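Local coordinates for protein CRISPR-associated endonuclease Cas12b (Alicyclobacillus acidoterrestris, PDB 5U31) that is an RNA-guided endonuclease of CRISPR immunity that recognises target DNA beside a protospacer adjacent motif and cleaves that DNA with a RuvC nuclease domain aided by divalent metal, at residues L561-G573 with S577-D589. The protein carries 3 engineered substitutions. Residues are numbered along the deposited sequence; the frame is centred on the assembly and turned at random.
Engineered in segment 561-573: Ala-571 (natural residue Asp).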
ATOM      1  N   LEU A 561     -15.519  -6.481 -26.515  1.00 49.11           N
ATOM      2  CA  LEU A 561     -15.493  -5.209 -25.804  1.00 39.41           C
ATOM      3  C   LEU A 561     -16.220  -4.101 -26.550  1.00 45.61           C
ATOM      4  O   LEU A 561     -16.539  -3.075 -25.942  1.00 57.77           O
ATOM      5  CB  LEU A 561     -14.050  -4.788 -25.541  1.00 38.47           C
ATOM      6  CG  LEU A 561     -13.323  -5.562 -24.444  1.00 46.36           C
ATOM      7  CD1 LEU A 561     -11.847  -5.210 -24.442  1.00 43.03           C
ATOM      8  CD2 LEU A 561     -13.951  -5.267 -23.084  1.00 45.01           C
ATOM      9  N   LEU A 562     -16.484  -4.271 -27.842  1.00 47.19           N
ATOM     10  CA  LEU A 562     -17.170  -3.250 -28.619  1.00 41.50           C
ATOM     11  C   LEU A 562     -18.642  -3.568 -28.822  1.00 50.31           C
ATOM     12  O   LEU A 562     -19.309  -2.895 -29.616  1.00 55.23           O
ATOM     13  CB  LEU A 562     -16.479  -3.056 -29.971  1.00 41.96           C
ATOM     14  CG  LEU A 562     -15.086  -2.414 -29.977  1.00 50.34           C
ATOM     15  CD1 LEU A 562     -14.879  -1.602 -31.248  1.00 55.43           C
ATOM     16  CD2 LEU A 562     -14.855  -1.545 -28.745  1.00 48.68           C
ATOM     17  N   SER A 563     -19.164  -4.569 -28.119  1.00 55.68           N
ATOM     18  CA  SER A 563     -20.563  -4.963 -28.231  1.00 49.83           C
ATOM     19  C   SER A 563     -21.090  -5.254 -26.837  1.00 57.11           C
ATOM     20  O   SER A 563     -20.557  -6.123 -26.138  1.00 49.64           O
ATOM     21  CB  SER A 563     -20.720  -6.185 -29.134  1.00 48.37           C
ATOM     22  OG  SER A 563     -20.081  -7.316 -28.568  1.00 60.45           O
ATOM     23  N   GLY A 564     -22.133  -4.538 -26.438  1.00 56.45           N
ATOM     24  CA  GLY A 564     -22.659  -4.635 -25.096  1.00 53.58           C
ATOM     25  C   GLY A 564     -22.005  -3.641 -24.156  1.00 58.21           C
ATOM     26  O   GLY A 564     -21.035  -2.955 -24.486  1.00 66.96           O
ATOM     27  N   LEU A 565     -22.563  -3.564 -22.949  1.00 54.66           N
ATOM     28  CA  LEU A 565     -22.062  -2.640 -21.933  1.00 46.72           C
ATOM     29  C   LEU A 565     -22.268  -3.307 -20.575  1.00 40.12           C
ATOM     30  O   LEU A 565     -23.389  -3.333 -20.060  1.00 52.75           O
ATOM     31  CB  LEU A 565     -22.773  -1.297 -22.021  1.00 40.81           C
ATOM     32  CG  LEU A 565     -22.168  -0.135 -21.233  1.00 60.20           C
ATOM     33  CD1 LEU A 565     -20.703   0.062 -21.599  1.00 58.70           C
ATOM     34  CD2 LEU A 565     -22.960   1.140 -21.473  1.00 58.93           C
ATOM     35  N   ARG A 566     -21.186  -3.843 -20.008  1.00 39.34           N
ATOM     36  CA  ARG A 566     -21.237  -4.589 -18.759  1.00 39.00           C
ATOM     37  C   ARG A 566     -20.224  -4.036 -17.769  1.00 40.97           C
ATOM     38  O   ARG A 566     -19.138  -3.593 -18.147  1.00 56.86           O
ATOM     39  CB  ARG A 566     -20.955  -6.079 -18.973  1.00 39.23           C
ATOM     40  CG  ARG A 566     -21.982  -6.794 -19.814  1.00 40.31           C
ATOM     41  CD  ARG A 566     -21.497  -8.170 -20.235  1.00 40.57           C
ATOM     42  NE  ARG A 566     -22.603  -8.939 -20.788  1.00 49.70           N
ATOM     43  CZ  ARG A 566     -22.996  -8.867 -22.053  1.00 54.29           C
ATOM     44  NH1 ARG A 566     -24.025  -9.591 -22.471  1.00 53.61           N
ATOM     45  NH2 ARG A 566     -22.357  -8.074 -22.900  1.00 52.96           N
ATOM     46  N   VAL A 567     -20.588  -4.091 -16.491  1.00 39.61           N
ATOM     47  CA  VAL A 567     -19.745  -3.616 -15.400  1.00 38.32           C
ATOM     48  C   VAL A 567     -19.613  -4.737 -14.380  1.00 43.79           C
ATOM     49  O   VAL A 567     -20.609  -5.370 -14.016  1.00 44.02           O
ATOM     50  CB  VAL A 567     -20.326  -2.353 -14.738  1.00 36.84           C
ATOM     51  CG1 VAL A 567     -19.463  -1.926 -13.561  1.00 36.03           C
ATOM     52  CG2 VAL A 567     -20.459  -1.226 -15.749  1.00 39.99           C
HETATM   53  N   MSE A 568     -18.393  -4.979 -13.920  1.00 36.04           N
HETATM   54  CA  MSE A 568     -18.187  -5.964 -12.871  1.00 35.90           C
HETATM   55  C   MSE A 568     -17.759  -5.284 -11.579  1.00 45.54           C
HETATM   56  O   MSE A 568     -16.761  -4.568 -11.552  1.00 53.73           O
HETATM   57  CB  MSE A 568     -17.143  -6.993 -13.292  1.00 35.73           C
HETATM   58  CG  MSE A 568     -17.015  -8.144 -12.321  1.00 48.12           C
HETATM   59 SE   MSE A 568     -15.528  -9.316 -12.752  1.00 58.55          SE
HETATM   60  CE  MSE A 568     -14.079  -8.082 -12.345  1.00 63.67           C
ATOM     61  N   SER A 569     -18.518  -5.495 -10.509  1.00 35.51           N
ATOM     62  CA  SER A 569     -18.166  -4.941  -9.212  1.00 35.07           C
ATOM     63  C   SER A 569     -17.418  -5.990  -8.405  1.00 34.83           C
ATOM     64  O   SER A 569     -17.696  -7.186  -8.512  1.00 35.23           O
ATOM     65  CB  SER A 569     -19.407  -4.467  -8.455  1.00 35.50           C
ATOM     66  OG  SER A 569     -20.367  -5.499  -8.352  1.00 46.34           O
ATOM     67  N   VAL A 570     -16.455  -5.536  -7.610  1.00 34.25           N
ATOM     68  CA  VAL A 570     -15.538  -6.423  -6.910  1.00 34.00           C
ATOM     69  C   VAL A 570     -15.487  -6.022  -5.447  1.00 38.94           C
ATOM     70  O   VAL A 570     -15.231  -4.856  -5.127  1.00 40.83           O
ATOM     71  CB  VAL A 570     -14.126  -6.379  -7.522  1.00 33.47           C
ATOM     72  CG1 VAL A 570     -13.199  -7.332  -6.786  1.00 33.30           C
ATOM     73  CG2 VAL A 570     -14.179  -6.703  -8.997  1.00 33.68           C
ATOM     74  N   ALA A 571     -15.711  -6.986  -4.561  1.00 34.15           N
ATOM     75  CA  ALA A 571     -15.621  -6.780  -3.119  1.00 34.11           C
ATOM     76  C   ALA A 571     -14.392  -7.525  -2.610  1.00 33.84           C
ATOM     77  O   ALA A 571     -14.432  -8.742  -2.409  1.00 34.16           O
ATOM     78  CB  ALA A 571     -16.889  -7.251  -2.417  1.00 34.76           C
ATOM     79  N   LEU A 572     -13.300  -6.791  -2.404  1.00 36.66           N
ATOM     80  CA  LEU A 572     -12.092  -7.389  -1.859  1.00 33.06           C
ATOM     81  C   LEU A 572     -12.302  -7.790  -0.406  1.00 37.01           C
ATOM     82  O   LEU A 572     -13.019  -7.127   0.351  1.00 37.86           O
ATOM     83  CB  LEU A 572     -10.919  -6.417  -1.957  1.00 34.59           C
ATOM     84  CG  LEU A 572     -10.554  -5.914  -3.352  1.00 36.04           C
ATOM     85  CD1 LEU A 572      -9.499  -4.823  -3.262  1.00 36.40           C
ATOM     86  CD2 LEU A 572     -10.081  -7.065  -4.229  1.00 34.58           C
ATOM     87  N   GLY A 573     -11.657  -8.886  -0.017  1.00 37.24           N
ATOM     88  CA  GLY A 573     -11.752  -9.371   1.344  1.00 40.17           C
ATOM     89  C   GLY A 573     -10.539 -10.200   1.699  1.00 48.30           C
ATOM     90  O   GLY A 573      -9.655 -10.442   0.874  1.00 46.32           O
ATOM     91  N   SER A 577     -10.616 -13.519  -1.530  1.00 35.02           N
ATOM     92  CA  SER A 577      -9.842 -12.403  -2.058  1.00 33.89           C
ATOM     93  C   SER A 577     -10.724 -11.446  -2.848  1.00 33.74           C
ATOM     94  O   SER A 577     -10.588 -10.223  -2.728  1.00 44.95           O
ATOM     95  CB  SER A 577      -8.693 -12.924  -2.921  1.00 42.25           C
ATOM     96  OG  SER A 577      -7.754 -13.637  -2.132  1.00 50.37           O
ATOM     97  N   ALA A 578     -11.651 -11.980  -3.640  1.00 34.16           N
ATOM     98  CA  ALA A 578     -12.497 -11.143  -4.479  1.00 34.13           C
ATOM     99  C   ALA A 578     -13.848 -11.810  -4.673  1.00 47.63           C
ATOM    100  O   ALA A 578     -13.915 -13.009  -4.953  1.00 49.00           O
ATOM    101  CB  ALA A 578     -11.844 -10.883  -5.839  1.00 33.84           C
ATOM    102  N   SER A 579     -14.912 -11.026  -4.523  1.00 34.93           N
ATOM    103  CA  SER A 579     -16.274 -11.460  -4.802  1.00 35.58           C
ATOM    104  C   SER A 579     -16.863 -10.501  -5.824  1.00 35.55           C
ATOM    105  O   SER A 579     -16.872  -9.283  -5.608  1.00 35.20           O
ATOM    106  CB  SER A 579     -17.113 -11.492  -3.526  1.00 35.93           C
ATOM    107  OG  SER A 579     -16.413 -12.161  -2.494  1.00 35.90           O
ATOM    108  N   ILE A 580     -17.338 -11.044  -6.940  1.00 35.98           N
ATOM    109  CA  ILE A 580     -17.710 -10.232  -8.087  1.00 35.99           C
ATOM    110  C   ILE A 580     -19.164 -10.494  -8.440  1.00 36.75           C
ATOM    111  O   ILE A 580     -19.738 -11.531  -8.103  1.00 37.30           O
ATOM    112  CB  ILE A 580     -16.795 -10.500  -9.304  1.00 35.83           C
ATOM    113  CG1 ILE A 580     -17.051 -11.896  -9.883  1.00 36.48           C
ATOM    114  CG2 ILE A 580     -15.330 -10.351  -8.915  1.00 35.13           C
ATOM    115  CD1 ILE A 580     -17.884 -11.890 -11.149  1.00 37.05           C
ATOM    116  N   SER A 581     -19.760  -9.523  -9.123  1.00 36.84           N
ATOM    117  CA  SER A 581     -21.082  -9.681  -9.709  1.00 37.61           C
ATOM    118  C   SER A 581     -21.125  -8.851 -10.979  1.00 37.64           C
ATOM    119  O   SER A 581     -20.712  -7.688 -10.971  1.00 37.14           O
ATOM    120  CB  SER A 581     -22.188  -9.250  -8.742  1.00 37.91           C
ATOM    121  OG  SER A 581     -21.960  -7.935  -8.285  1.00 63.62           O
ATOM    122  N   VAL A 582     -21.613  -9.453 -12.058  1.00 38.27           N
ATOM    123  CA  VAL A 582     -21.587  -8.858 -13.387  1.00 38.42           C
ATOM    124  C   VAL A 582     -23.000  -8.422 -13.745  1.00 39.16           C
ATOM    125  O   VAL A 582     -23.959  -9.177 -13.549  1.00 59.74           O
ATOM    126  CB  VAL A 582     -21.024  -9.843 -14.428  1.00 38.69           C
ATOM    127  CG1 VAL A 582     -21.099  -9.254 -15.820  1.00 38.98           C
ATOM    128  CG2 VAL A 582     -19.597 -10.201 -14.089  1.00 37.98           C
ATOM    129  N   PHE A 583     -23.125  -7.203 -14.259  1.00 39.09           N
ATOM    130  CA  PHE A 583     -24.403  -6.648 -14.672  1.00 39.82           C
ATOM    131  C   PHE A 583     -24.295  -6.152 -16.106  1.00 41.50           C
ATOM    132  O   PHE A 583     -23.243  -5.673 -16.535  1.00 45.05           O
ATOM    133  CB  PHE A 583     -24.844  -5.496 -13.757  1.00 39.60           C
ATOM    134  CG  PHE A 583     -25.504  -5.939 -12.483  1.00 39.75           C
ATOM    135  CD1 PHE A 583     -26.870  -5.789 -12.308  1.00 40.51           C
ATOM    136  CD2 PHE A 583     -24.762  -6.501 -11.459  1.00 39.18           C
ATOM    137  CE1 PHE A 583     -27.483  -6.189 -11.135  1.00 40.70           C
ATOM    138  CE2 PHE A 583     -25.369  -6.903 -10.281  1.00 46.14           C
ATOM    139  CZ  PHE A 583     -26.734  -6.748 -10.120  1.00 40.13           C
ATOM    140  N   ARG A 584     -25.396  -6.270 -16.840  1.00 42.83           N
ATOM    141  CA  ARG A 584     -25.466  -5.875 -18.239  1.00 41.55           C
ATOM    142  C   ARG A 584     -26.541  -4.811 -18.408  1.00 46.18           C
ATOM    143  O   ARG A 584     -27.626  -4.917 -17.830  1.00 55.45           O
ATOM    144  CB  ARG A 584     -25.767  -7.090 -19.136  1.00 42.35           C
ATOM    145  CG  ARG A 584     -26.732  -6.813 -20.288  1.00 53.00           C
ATOM    146  CD  ARG A 584     -27.036  -8.076 -21.091  1.00 57.96           C
ATOM    147  NE  ARG A 584     -27.658  -9.119 -20.278  1.00 60.21           N
ATOM    148  CZ  ARG A 584     -28.962  -9.371 -20.253  1.00 55.28           C
ATOM    149  NH1 ARG A 584     -29.790  -8.659 -21.002  1.00 61.15           N
ATOM    150  NH2 ARG A 584     -29.440 -10.339 -19.483  1.00 53.13           N
ATOM    151  N   VAL A 585     -26.233  -3.778 -19.188  1.00 42.06           N
ATOM    152  CA  VAL A 585     -27.231  -2.771 -19.529  1.00 42.73           C
ATOM    153  C   VAL A 585     -28.104  -3.319 -20.648  1.00 49.49           C
ATOM    154  O   VAL A 585     -27.596  -3.823 -21.656  1.00 59.46           O
ATOM    155  CB  VAL A 585     -26.564  -1.448 -19.936  1.00 42.32           C
ATOM    156  CG1 VAL A 585     -27.614  -0.373 -20.137  1.00 43.04           C
ATOM    157  CG2 VAL A 585     -25.564  -1.010 -18.888  1.00 41.19           C
ATOM    158  N   ALA A 586     -29.420  -3.234 -20.471  1.00 48.33           N
ATOM    159  CA  ALA A 586     -30.346  -3.802 -21.441  1.00 50.46           C
ATOM    160  C   ALA A 586     -31.683  -3.084 -21.340  1.00 53.97           C
ATOM    161  O   ALA A 586     -32.009  -2.481 -20.315  1.00 47.20           O
ATOM    162  CB  ALA A 586     -30.535  -5.308 -21.223  1.00 46.92           C
ATOM    163  N   ARG A 587     -32.449  -3.156 -22.426  1.00 56.53           N
ATOM    164  CA  ARG A 587     -33.801  -2.617 -22.422  1.00 58.75           C
ATOM    165  C   ARG A 587     -34.689  -3.450 -21.509  1.00 61.65           C
ATOM    166  O   ARG A 587     -34.547  -4.673 -21.427  1.00 63.05           O
ATOM    167  CB  ARG A 587     -34.384  -2.608 -23.835  1.00 74.55           C
ATOM    168  CG  ARG A 587     -33.545  -1.896 -24.880  1.00 89.66           C
ATOM    169  CD  ARG A 587     -34.255  -1.915 -26.227  1.00104.32           C
ATOM    170  NE  ARG A 587     -33.380  -1.515 -27.325  1.00120.46           N
ATOM    171  CZ  ARG A 587     -33.739  -1.516 -28.605  1.00120.98           C
ATOM    172  NH1 ARG A 587     -34.962  -1.898 -28.954  1.00116.44           N
ATOM    173  NH2 ARG A 587     -32.876  -1.138 -29.540  1.00111.99           N
ATOM    174  N   LYS A 588     -35.624  -2.784 -20.829  1.00 58.52           N
ATOM    175  CA  LYS A 588     -36.540  -3.512 -19.960  1.00 65.75           C
ATOM    176  C   LYS A 588     -37.437  -4.470 -20.737  1.00 90.19           C
ATOM    177  O   LYS A 588     -38.107  -5.305 -20.120  1.00 95.73           O
ATOM    178  CB  LYS A 588     -37.383  -2.530 -19.140  1.00 64.69           C
ATOM    179  CG  LYS A 588     -37.898  -3.120 -17.827  1.00 72.38           C
ATOM    180  CD  LYS A 588     -38.518  -2.065 -16.918  1.00 78.66           C
ATOM    181  CE  LYS A 588     -38.976  -2.682 -15.596  1.00 83.02           C
ATOM    182  NZ  LYS A 588     -39.633  -1.699 -14.684  1.00 80.40           N
ATOM    183  N   ASP A 589     -37.452  -4.381 -22.069  1.00 91.58           N
ATOM    184  CA  ASP A 589     -38.127  -5.355 -22.927  1.00 91.21           C
ATOM    185  C   ASP A 589     -37.270  -6.621 -22.972  1.00 90.39           C
ATOM    186  O   ASP A 589     -36.508  -6.874 -23.911  1.00 66.61           O
ATOM    187  CB  ASP A 589     -38.361  -4.773 -24.315  1.00 89.14           C
ATOM    188  CG  ASP A 589     -38.427  -3.252 -24.304  1.00 98.35           C
ATOM    189  OD1 ASP A 589     -38.704  -2.675 -23.231  1.00 98.43           O
ATOM    190  OD2 ASP A 589     -38.197  -2.630 -25.364  1.00102.60           O
TER
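Met-568 fits its CG into the notch between Val-582 and Ile-580, 3.7 Å from Val-582 CG2 and 3.8 Å from Ile-580 CB. With CG anti to the backbone N (chi1 -172°) and the chain still extended at chi2 (-173°), Met-568 SE is carried to 3.8 Å from Ile-580 CD1. Ile-580 CG2 meets Val-570 CG2 at 3.8 Å, while Val-570 CG1 touches Ala-578 CB. Helix 796-822 packs against Met-568 and Ile-580. Further along the same face, Arg-566 and Arg-584 run side by side, guanidinium planes 43° apart, with Arg-566 NH1 3.6 Å from Arg-584 CD; Glu-616 forms salt bridges to NE of both and Asp-552 to Arg-566 NH2, probably offsetting the like charges. On the opposite face, shared with Val-567 and Phe-583, Ser-569 OG and Ser-581 OG share a weak 2.9 Å hydrogen bond beside helix 977-990, where Ala-982 O is a further partner of Ser-569 OG. Paired backbone bonds at Val-567/Phe-583 and Ser-569/Ser-581 fix the register, the strand axes running 160° apart. This antiparallel hairpin belongs to the mixed sheet of the RNase H-like RuvC fold, and its first strand carries engineered Ala-571, where the natural aspartate is inferred to belong to the RuvC active site.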